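Local coordinates for glutamic acid/alanine-rich protein (Trypanosoma congolense, PDB 2Y44) that probably forms part of the protein coat on the parasite surface, its elongated, largely helical ectodomain projecting from the membrane, at residues V5-D10 with F138-E143. Residues are numbered along the deposited sequence; the frame is centred on the assembly and turned at random.
Sequences VQTMCD and FDALAE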
# COMPACT_ATOMS: atom_id res chain seq x y z
N VAL A 5 11.98 -6.22 23.43
CA VAL A 5 10.93 -5.23 23.58
C VAL A 5 11.02 -4.17 22.51
O VAL A 5 10.01 -3.80 21.91
CB VAL A 5 10.98 -4.55 24.95
CG1 VAL A 5 9.93 -3.46 25.05
CG2 VAL A 5 10.74 -5.60 26.07
N GLN A 6 12.24 -3.72 22.24
CA GLN A 6 12.45 -2.69 21.23
C GLN A 6 12.18 -3.24 19.85
O GLN A 6 11.65 -2.56 18.97
CB GLN A 6 13.87 -2.17 21.29
CG GLN A 6 14.16 -1.23 22.48
CD GLN A 6 13.51 0.17 22.35
OE1 GLN A 6 12.44 0.35 21.73
NE2 GLN A 6 14.18 1.19 22.91
N THR A 7 12.51 -4.51 19.66
CA THR A 7 12.26 -5.15 18.35
C THR A 7 10.76 -5.38 18.11
O THR A 7 10.25 -5.17 17.01
CB THR A 7 13.15 -6.44 18.24
OG1 THR A 7 14.52 -6.06 18.37
CG2 THR A 7 12.98 -7.12 16.93
N MET A 8 10.03 -5.73 19.17
CA MET A 8 8.58 -5.87 19.12
C MET A 8 7.97 -4.49 18.86
O MET A 8 6.97 -4.39 18.16
CB MET A 8 8.06 -6.43 20.45
CG MET A 8 6.52 -6.48 20.54
SD MET A 8 5.88 -7.66 21.74
CE MET A 8 7.32 -7.83 22.87
N CYS A 9 8.57 -3.46 19.45
CA CYS A 9 8.13 -2.09 19.22
C CYS A 9 8.22 -1.71 17.73
O CYS A 9 7.29 -1.14 17.19
CB CYS A 9 8.96 -1.10 20.04
SG CYS A 9 8.44 0.56 19.65
N ASP A 10 9.34 -2.05 17.07
CA ASP A 10 9.47 -1.81 15.65
C ASP A 10 8.37 -2.50 14.86
O ASP A 10 7.80 -1.91 13.94
CB ASP A 10 10.85 -2.23 15.18
CG ASP A 10 11.98 -1.41 15.82
OD1 ASP A 10 11.72 -0.31 16.37
OD2 ASP A 10 13.17 -1.81 15.66
N PHE A 138 9.60 -7.95 10.95
CA PHE A 138 9.21 -9.28 11.42
C PHE A 138 10.40 -10.22 11.44
O PHE A 138 10.50 -11.04 12.35
CB PHE A 138 8.08 -9.86 10.55
CG PHE A 138 6.71 -9.43 10.99
CD1 PHE A 138 6.02 -10.16 11.93
CD2 PHE A 138 6.14 -8.29 10.47
CE1 PHE A 138 4.77 -9.76 12.40
CE2 PHE A 138 4.86 -7.89 10.91
CZ PHE A 138 4.18 -8.64 11.85
N ASP A 139 11.27 -10.17 10.41
CA ASP A 139 12.55 -10.96 10.41
C ASP A 139 13.35 -10.71 11.71
O ASP A 139 13.92 -11.62 12.31
CB ASP A 139 13.44 -10.59 9.21
CG ASP A 139 13.02 -11.28 7.90
OD1 ASP A 139 12.13 -12.15 7.93
OD2 ASP A 139 13.61 -10.93 6.85
N ALA A 140 13.45 -9.44 12.11
CA ALA A 140 14.25 -9.06 13.26
C ALA A 140 13.68 -9.66 14.52
O ALA A 140 14.42 -10.21 15.34
CB ALA A 140 14.32 -7.52 13.39
N LEU A 141 12.35 -9.59 14.63
CA LEU A 141 11.68 -10.20 15.78
C LEU A 141 11.83 -11.74 15.78
O LEU A 141 12.18 -12.33 16.80
CB LEU A 141 10.21 -9.79 15.85
CG LEU A 141 9.45 -10.29 17.09
CD1 LEU A 141 10.08 -9.75 18.43
CD2 LEU A 141 7.98 -9.80 16.96
N ALA A 142 11.68 -12.35 14.61
CA ALA A 142 11.85 -13.81 14.47
C ALA A 142 13.24 -14.25 14.90
O ALA A 142 13.43 -15.31 15.56
CB ALA A 142 11.56 -14.25 13.04
N GLU A 143 14.23 -13.46 14.54
CA GLU A 143 15.62 -13.78 14.87
C GLU A 143 15.92 -13.84 16.36
O GLU A 143 16.79 -14.61 16.77
CB GLU A 143 16.57 -12.77 14.18
CG GLU A 143 16.66 -13.00 12.67
CD GLU A 143 17.04 -11.74 11.91
OE1 GLU A 143 17.52 -10.79 12.56
OE2 GLU A 143 17.00 -11.77 10.65
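Thr7 and Leu141 bring two helices of the GARP ectodomain together in an antiparallel pair, the segment axes 8.8 Å apart at closest approach and their directions 154° from one another. This is plain helix-on-helix packing within the elongated helical bundle, joining helix 2-16 to helix 131-144 near the surface. Thr7 and Leu141 share most of the contact. With OG1 of Thr7 beside the backbone N (chi1 -59°), the methyl CG2 falls anti to that N, which turns it toward the other helix, where it sets down on main chain rather than on a side-chain tip: CG2 is 3.6 Å from Ala140 C. The methyl of Ala140 flanks it, CB standing 3.8 Å from Thr7 CG2. The hydroxyl takes no part, as OG1 hydrogen-bonds back to the carbonyl O of Glu3, one turn earlier in its own helix. Leu141 returns the contact with one branch, CD1 approaching the start of Met8, 4.1 Å from Met8 N and 4.4 Å from Met8 CB. Behind this interface, Val5 packs on helices 57-107 and 113-120, and Cys9 ties the first helix to Cys122 by a disulfide. Closest of all across the pair, Thr7 CG2 sits 3.4 Å from Leu141 N.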